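Local structure of endoglucanase, glycoside hydrolase family 5 protein (Cytophaga hutchinsonii, 5IHS) at residues Y155-E160 with I191-R196; N214-L219 with A243-E248; R85-V90 with D123-E128. The protein probably cleaves internal beta-1,4-glucosidic bonds of cellulose as a family 5 endoglucanase built on a TIM barrel. All coordinates share one frame; numbering follows the deposited sequence.

Contact 1. Residues Y155-E160 with I191-R196; sequences YEVYNE and IVVGTR
Tyr155 O and Val192 O are the two carbonyls that tie these parallel strand ends together directly. Tyr155 O accepts from Val192 N at 2.7 Å, and Val192 O accepts from Val157 N at 3.2 Å. Past Val157 the backbones part, and one water spans the gap. It accepts from Tyr158 N at 2.7 Å and, more weakly, from Gly194 N, and it donates to Val192 O at 2.8 Å, a carbonyl thus gripped by both Val157 N and the water. Tyr158 O receives a CA-H...O contact from Gly194 CA at 3.4 Å; a CB on Gly194 would run into that carbonyl. On the outer face, a chi1 of -57° sets Ile191 CG1 beside the backbone N and CG2 anti to it, parting the two branches: CG2 meets Val157 CG1 at 3.8 Å, while CG1 lies obliquely against Tyr155 CD2 at 4.0 Å. With an alanine here both branches are gone, which would probably open a gap between Val157 and the Tyr155 ring. Tyr155 OH bonds to Asp186, and the inward-facing Glu156 is held by Thr247 and Arg85. Helix 167-185 packs on Tyr155, Val157, Ile191 and Val193, and strands 119-125 and 215-221 flank the pair.

Contact 2. Residues N214-L219 with A243-E248; sequences NIMYTL and ALFVTE
Phe245 presents its ring edge to the sulfur of Met216, a Met-aromatic contact in which SD lies in the ring plane, 4.0 Å from CD2 of Phe245. The Tyr217 ring is likewise met at its edge, with Ala243 O 3.6 Å from its CD1 and a water in its plane; that water bridges Ile215 O and Ala243 N. Met216 bends at chi3 (82°), which turns its CE back onto Ala243 CB at 3.8 Å. Three backbone hydrogen bonds join the strands: Tyr217 N to Ala243 O, Phe245 N to Tyr217 O, and Leu219 N to Phe245 O at 3.2 Å. Phe245 O is shared, for it also takes a weak bond from Thr247 N, closing an inverse gamma turn centred on Val246. Leu219 O is buried without a hydrogen-bond partner; Val246 CA, 3.2 Å away, gives it a CA-H...O contact. Thr218 CG2 touches Thr247 OG1, whose polar partners are Glu156 and His220. This is the parallel strand pairing of a beta-alpha-beta unit in a TIM barrel, and it leads to Glu248, near the end of the seventh strand, a position consistent with the nucleophile of family 5 enzymes.

Contact 3. Residues R85-V90 with D123-E128; sequences RAAMGV and DYHSHE
Arg85 lays its guanidinium flat against the carboxylate of Asp123, the two planes 10° apart. Asp123 OD2 sits over the centre of the guanidinium, 3.2 Å from Arg85 NH2, so the salt bridge is one of charge alone and no N-H points at the oxygen. The arginine instead spends its NE on Glu156 and its NH1 on Glu248 and Ser56; an extended side chain, with CG anti to the backbone N (chi1 174°), carries it that far. Asp123 OD2 also accepts from His125 ND1 at 2.6 Å on its syn side. This bond would fix the rotation of the imidazole, whose plane stands 77° from the guanidinium, and Trp282 meets that ring almost parallel. Ala87 CB makes an off-centre CH-pi contact 4.1 Å from the His125 ring centroid. Backbone bonds alternate across the strands: Asp123 N to Ala86 O, Met88 N to Asp123 O, and His125 N to Met88 O at 2.8 Å. Beyond them a water accepts from Val90 N and donates to His125 O at 2.7 Å. On the other face of the sheet, Val90 CG2 sits squarely over the Tyr124 ring, 3.5 Å from its centroid, and Met88 CE touches Tyr124 CD1 obliquely at 3.7 Å; helices 99-116 and 133-147 cover this layer. Ser126 OG closes an ST turn by accepting from Glu128 N and also bonds to Glu91. Such a gathering of arginine, carboxylate and histidine inside the barrel, toward the C-terminal ends of its strands, is consistent with the active-site floor of a family 5 glycoside hydrolase.

In the fold
All three contacts are parallel strand pairings in the one closed eight-stranded barrel, each bridged by the helix of its own beta-alpha-beta unit. Along the chain contact 3 comes first, then contact 1, then contact 2, without interleaving. Strands 119-125 and 153-156 are neighbours, joining contact 3 to contact 1, whose centres lie about 9 Å apart; strands 191-193 and 215-221 join contact 1 to contact 2, about 8 Å away. Contacts 2 and 3 are about 15 Å apart between centres, yet a salt bridge inside the barrel connects them. Polar side chains from the three pairings thus meet inside the barrel, where this enzyme, like others of family 5, probably binds and cleaves its glucan.

Contact 1. Residues Y155-E160 with I191-R196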
# COMPACT_ATOMS: atom_id res chain seq x y z
N TYR A 155 2.59 8.31 -1.06
CA TYR A 155 3.60 7.83 -2.00
C TYR A 155 4.32 6.62 -1.42
O TYR A 155 4.66 6.60 -0.24
CB TYR A 155 4.63 8.92 -2.29
CG TYR A 155 4.05 10.21 -2.79
CD1 TYR A 155 3.82 10.42 -4.14
CD2 TYR A 155 3.76 11.25 -1.92
CE1 TYR A 155 3.30 11.62 -4.60
CE2 TYR A 155 3.24 12.45 -2.37
CZ TYR A 155 3.01 12.63 -3.71
OH TYR A 155 2.49 13.81 -4.19
N GLU A 156 4.60 5.62 -2.26
CA GLU A 156 5.34 4.42 -1.87
C GLU A 156 6.47 4.25 -2.89
O GLU A 156 6.24 3.82 -4.03
CB GLU A 156 4.41 3.22 -1.77
CG GLU A 156 5.13 1.93 -1.45
CD GLU A 156 4.22 0.72 -1.33
OE1 GLU A 156 3.01 0.84 -1.62
OE2 GLU A 156 4.73 -0.36 -0.91
N VAL A 157 7.69 4.62 -2.50
CA VAL A 157 8.76 4.84 -3.47
C VAL A 157 9.54 3.60 -3.89
O VAL A 157 10.27 3.66 -4.88
CB VAL A 157 9.74 5.94 -2.99
CG1 VAL A 157 9.00 7.26 -2.82
CG2 VAL A 157 10.46 5.54 -1.71
N TYR A 158 9.40 2.49 -3.18
CA TYR A 158 10.20 1.29 -3.49
C TYR A 158 9.51 0.08 -2.84
O TYR A 158 9.83 -0.29 -1.72
CB TYR A 158 11.62 1.46 -2.96
CG TYR A 158 12.65 0.44 -3.42
CD1 TYR A 158 12.28 -0.77 -4.00
CD2 TYR A 158 14.00 0.71 -3.26
CE1 TYR A 158 13.24 -1.68 -4.40
CE2 TYR A 158 14.97 -0.20 -3.66
CZ TYR A 158 14.58 -1.39 -4.23
OH TYR A 158 15.50 -2.34 -4.63
N ASN A 159 8.59 -0.56 -3.59
CA ASN A 159 7.80 -1.67 -3.08
C ASN A 159 8.58 -2.65 -2.20
O ASN A 159 8.30 -2.75 -0.99
CB ASN A 159 7.19 -2.42 -4.27
CG ASN A 159 6.52 -3.71 -3.87
OD1 ASN A 159 5.76 -3.75 -2.92
ND2 ASN A 159 6.81 -4.80 -4.59
N GLU A 160 9.52 -3.38 -2.80
CA GLU A 160 10.16 -4.52 -2.14
C GLU A 160 11.62 -4.64 -2.56
O GLU A 160 11.97 -5.40 -3.47
CB GLU A 160 9.43 -5.83 -2.42
CG GLU A 160 8.24 -6.04 -1.52
CD GLU A 160 7.59 -7.40 -1.69
OE1 GLU A 160 8.11 -8.23 -2.49
OE2 GLU A 160 6.57 -7.66 -1.02
N ILE A 191 5.14 9.67 2.76
CA ILE A 191 5.97 8.86 1.89
C ILE A 191 6.38 7.61 2.66
O ILE A 191 6.91 7.72 3.77
CB ILE A 191 7.20 9.65 1.41
CG1 ILE A 191 6.79 10.94 0.69
CG2 ILE A 191 8.05 8.77 0.51
CD1 ILE A 191 7.94 11.90 0.46
N VAL A 192 6.13 6.44 2.06
CA VAL A 192 6.41 5.15 2.68
C VAL A 192 7.59 4.53 1.94
O VAL A 192 7.58 4.46 0.71
CB VAL A 192 5.19 4.20 2.62
CG1 VAL A 192 5.47 2.94 3.42
CG2 VAL A 192 3.90 4.89 3.09
N VAL A 193 8.59 4.06 2.70
CA VAL A 193 9.85 3.57 2.16
C VAL A 193 10.04 2.09 2.47
O VAL A 193 10.00 1.68 3.64
CB VAL A 193 11.04 4.39 2.70
CG1 VAL A 193 12.34 3.88 2.10
CG2 VAL A 193 10.85 5.88 2.45
N GLY A 194 10.29 1.30 1.42
CA GLY A 194 10.50 -0.12 1.56
C GLY A 194 11.78 -0.47 2.29
O GLY A 194 12.69 0.34 2.45
N THR A 195 11.84 -1.72 2.75
CA THR A 195 12.92 -2.20 3.59
C THR A 195 13.50 -3.51 3.02
O THR A 195 12.94 -4.15 2.12
CB THR A 195 12.45 -2.30 5.06
OG1 THR A 195 11.35 -3.20 5.19
CG2 THR A 195 12.08 -0.92 5.62
N ARG A 196 14.68 -3.89 3.53
CA ARG A 196 15.39 -5.03 2.98
C ARG A 196 14.58 -6.33 3.16
O ARG A 196 13.77 -6.47 4.08
CB ARG A 196 16.78 -5.15 3.62
CG ARG A 196 17.70 -6.19 2.97
CD ARG A 196 19.13 -6.05 3.42
NE ARG A 196 19.37 -6.49 4.79
CZ ARG A 196 19.67 -7.73 5.15
NH1 ARG A 196 19.73 -8.71 4.25
NH2 ARG A 196 19.94 -8.00 6.42
O HOH W 1 8.45 2.18 -0.63

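Contact 2. Residues N214-L219 with A243-E248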
# COMPACT_ATOMS: atom_id res chain seq x y z
N ASN A 214 7.13 13.14 8.03
CA ASN A 214 6.05 12.34 7.44
C ASN A 214 6.55 11.21 6.55
O ASN A 214 6.03 10.96 5.46
CB ASN A 214 5.04 13.24 6.73
CG ASN A 214 4.35 14.17 7.69
OD1 ASN A 214 4.46 14.02 8.91
ND2 ASN A 214 3.64 15.15 7.16
N ILE A 215 7.54 10.47 7.08
CA ILE A 215 8.06 9.25 6.47
C ILE A 215 7.61 8.05 7.30
O ILE A 215 7.68 8.06 8.53
CB ILE A 215 9.61 9.27 6.37
CG1 ILE A 215 10.11 10.55 5.71
CG2 ILE A 215 10.13 8.03 5.65
CD1 ILE A 215 9.60 10.79 4.30
N MET A 216 7.15 7.01 6.61
CA MET A 216 6.84 5.72 7.21
C MET A 216 7.63 4.64 6.48
O MET A 216 8.21 4.87 5.41
CB MET A 216 5.34 5.42 7.12
CG MET A 216 4.47 6.50 7.75
SD MET A 216 2.70 6.18 7.64
CE MET A 216 2.47 5.08 9.02
N TYR A 217 7.63 3.43 7.05
CA TYR A 217 8.43 2.33 6.55
C TYR A 217 7.56 1.11 6.30
O TYR A 217 6.66 0.80 7.09
CB TYR A 217 9.59 2.02 7.53
CG TYR A 217 10.42 3.27 7.76
CD1 TYR A 217 10.05 4.18 8.73
CD2 TYR A 217 11.51 3.57 6.97
CE1 TYR A 217 10.75 5.35 8.92
CE2 TYR A 217 12.23 4.74 7.15
CZ TYR A 217 11.85 5.63 8.12
OH TYR A 217 12.57 6.79 8.30
N THR A 218 7.84 0.42 5.20
CA THR A 218 7.02 -0.68 4.75
C THR A 218 7.29 -1.97 5.52
O THR A 218 8.44 -2.37 5.68
CB THR A 218 7.31 -0.96 3.28
OG1 THR A 218 7.26 0.29 2.58
CG2 THR A 218 6.32 -1.94 2.69
N LEU A 219 6.20 -2.66 5.88
CA LEU A 219 6.22 -4.04 6.33
C LEU A 219 5.29 -4.85 5.44
O LEU A 219 4.11 -4.49 5.29
CB LEU A 219 5.75 -4.14 7.78
CG LEU A 219 5.67 -5.54 8.37
CD1 LEU A 219 7.06 -6.14 8.49
CD2 LEU A 219 4.97 -5.51 9.72
N ALA A 243 7.36 4.58 12.39
CA ALA A 243 5.99 4.21 12.05
C ALA A 243 6.01 3.29 10.84
O ALA A 243 6.71 3.55 9.85
CB ALA A 243 5.17 5.47 11.73
N LEU A 244 5.22 2.23 10.91
CA LEU A 244 5.13 1.22 9.87
C LEU A 244 3.79 1.32 9.14
O LEU A 244 2.78 1.72 9.72
CB LEU A 244 5.21 -0.18 10.49
CG LEU A 244 6.43 -0.42 11.39
CD1 LEU A 244 6.41 -1.82 11.95
CD2 LEU A 244 7.73 -0.16 10.63
N PHE A 245 3.79 0.92 7.87
CA PHE A 245 2.58 0.82 7.06
C PHE A 245 2.65 -0.50 6.31
O PHE A 245 3.62 -0.76 5.59
CB PHE A 245 2.52 2.02 6.09
CG PHE A 245 1.17 2.29 5.45
CD1 PHE A 245 0.40 1.31 4.84
CD2 PHE A 245 0.68 3.59 5.41
CE1 PHE A 245 -0.82 1.61 4.25
CE2 PHE A 245 -0.54 3.89 4.82
CZ PHE A 245 -1.27 2.90 4.23
N VAL A 246 1.64 -1.36 6.49
CA VAL A 246 1.57 -2.62 5.76
C VAL A 246 0.93 -2.32 4.40
O VAL A 246 -0.29 -2.43 4.22
CB VAL A 246 0.85 -3.71 6.56
CG1 VAL A 246 0.65 -4.96 5.70
CG2 VAL A 246 1.66 -4.06 7.80
N THR A 247 1.75 -1.91 3.43
CA THR A 247 1.19 -1.58 2.13
C THR A 247 0.81 -2.82 1.35
O THR A 247 0.12 -2.69 0.33
CB THR A 247 2.13 -0.70 1.30
OG1 THR A 247 3.33 -1.43 1.07
CG2 THR A 247 2.43 0.64 1.99
N GLU A 248 1.23 -4.00 1.80
CA GLU A 248 0.86 -5.25 1.13
C GLU A 248 0.93 -6.39 2.14
O GLU A 248 1.95 -6.55 2.83
CB GLU A 248 1.82 -5.53 -0.03
CG GLU A 248 1.34 -6.60 -0.96
CD GLU A 248 2.39 -6.96 -2.00
OE1 GLU A 248 2.82 -6.05 -2.76
OE2 GLU A 248 2.78 -8.15 -2.05
O HOH W 2 8.55 6.89 10.97

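Contact 3. Residues R85-V90 with D123-E128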
# COMPACT_ATOMS: atom_id res chain seq x y z
N ARG A 85 -4.45 0.84 -3.36
CA ARG A 85 -3.05 0.90 -3.77
C ARG A 85 -2.91 0.58 -5.25
O ARG A 85 -3.36 -0.48 -5.71
CB ARG A 85 -2.21 -0.04 -2.91
CG ARG A 85 -0.74 -0.21 -3.29
CD ARG A 85 -0.10 -1.07 -2.24
NE ARG A 85 1.34 -1.30 -2.31
CZ ARG A 85 1.94 -2.46 -2.59
NH1 ARG A 85 1.27 -3.50 -3.08
NH2 ARG A 85 3.24 -2.56 -2.38
N ALA A 86 -2.28 1.49 -5.98
CA ALA A 86 -1.98 1.34 -7.40
C ALA A 86 -0.55 0.83 -7.52
O ALA A 86 0.39 1.57 -7.24
CB ALA A 86 -2.15 2.67 -8.12
N ALA A 87 -0.39 -0.44 -7.91
CA ALA A 87 0.90 -1.14 -7.93
C ALA A 87 1.48 -1.04 -9.33
O ALA A 87 1.32 -1.94 -10.16
CB ALA A 87 0.72 -2.59 -7.49
N MET A 88 2.19 0.06 -9.60
CA MET A 88 2.72 0.31 -10.93
C MET A 88 3.98 -0.52 -11.16
O MET A 88 5.02 -0.27 -10.55
CB MET A 88 3.03 1.79 -11.11
CG MET A 88 3.33 2.10 -12.57
SD MET A 88 3.87 3.78 -12.93
CE MET A 88 5.44 3.80 -12.08
N GLY A 89 3.89 -1.50 -12.06
CA GLY A 89 5.07 -2.27 -12.39
C GLY A 89 6.12 -1.40 -13.04
O GLY A 89 5.81 -0.49 -13.82
N VAL A 90 7.38 -1.66 -12.71
CA VAL A 90 8.51 -0.85 -13.14
C VAL A 90 9.39 -1.62 -14.14
O VAL A 90 9.55 -1.20 -15.29
CB VAL A 90 9.32 -0.34 -11.93
CG1 VAL A 90 10.54 0.43 -12.35
CG2 VAL A 90 8.42 0.52 -11.05
N ASP A 123 2.26 3.34 -5.73
CA ASP A 123 3.31 2.36 -5.44
C ASP A 123 4.20 2.12 -6.66
O ASP A 123 3.75 1.63 -7.70
CB ASP A 123 2.64 1.06 -4.97
CG ASP A 123 3.51 -0.18 -5.08
OD1 ASP A 123 4.75 -0.12 -4.89
OD2 ASP A 123 2.88 -1.27 -5.32
N TYR A 124 5.47 2.48 -6.51
CA TYR A 124 6.52 2.18 -7.49
C TYR A 124 6.91 0.73 -7.25
O TYR A 124 7.72 0.41 -6.37
CB TYR A 124 7.68 3.15 -7.28
CG TYR A 124 8.62 3.31 -8.44
CD1 TYR A 124 8.22 4.00 -9.59
CD2 TYR A 124 9.91 2.80 -8.41
CE1 TYR A 124 9.08 4.17 -10.66
CE2 TYR A 124 10.77 2.97 -9.49
CZ TYR A 124 10.34 3.66 -10.61
OH TYR A 124 11.17 3.85 -11.70
N HIS A 125 6.29 -0.16 -8.03
CA HIS A 125 6.26 -1.58 -7.70
C HIS A 125 7.49 -2.27 -8.30
O HIS A 125 7.43 -2.99 -9.30
CB HIS A 125 4.95 -2.21 -8.14
CG HIS A 125 4.63 -3.47 -7.41
ND1 HIS A 125 4.06 -3.48 -6.15
CD2 HIS A 125 4.80 -4.77 -7.76
CE1 HIS A 125 3.89 -4.73 -5.77
NE2 HIS A 125 4.33 -5.53 -6.72
N SER A 126 8.62 -1.99 -7.65
CA SER A 126 9.94 -2.41 -8.09
C SER A 126 10.66 -3.22 -7.02
O SER A 126 10.46 -3.02 -5.82
CB SER A 126 10.79 -1.17 -8.40
OG SER A 126 12.11 -1.51 -8.81
N HIS A 127 11.55 -4.11 -7.50
CA HIS A 127 12.51 -4.84 -6.69
C HIS A 127 13.94 -4.33 -6.87
O HIS A 127 14.87 -4.92 -6.30
CB HIS A 127 12.49 -6.34 -7.04
CG HIS A 127 11.22 -7.04 -6.68
ND1 HIS A 127 10.70 -7.05 -5.40
CD2 HIS A 127 10.37 -7.77 -7.44
CE1 HIS A 127 9.58 -7.75 -5.40
NE2 HIS A 127 9.36 -8.22 -6.62
N GLU A 128 14.14 -3.26 -7.64
CA GLU A 128 15.50 -2.81 -7.94
C GLU A 128 15.51 -1.33 -8.32
O GLU A 128 16.23 -0.89 -9.21
CB GLU A 128 16.13 -3.68 -9.02
CG GLU A 128 15.41 -3.69 -10.33
CD GLU A 128 16.15 -4.49 -11.39
OE1 GLU A 128 16.62 -5.60 -11.06
OE2 GLU A 128 16.27 -4.01 -12.53
O HOH W 3 9.01 -4.04 -11.24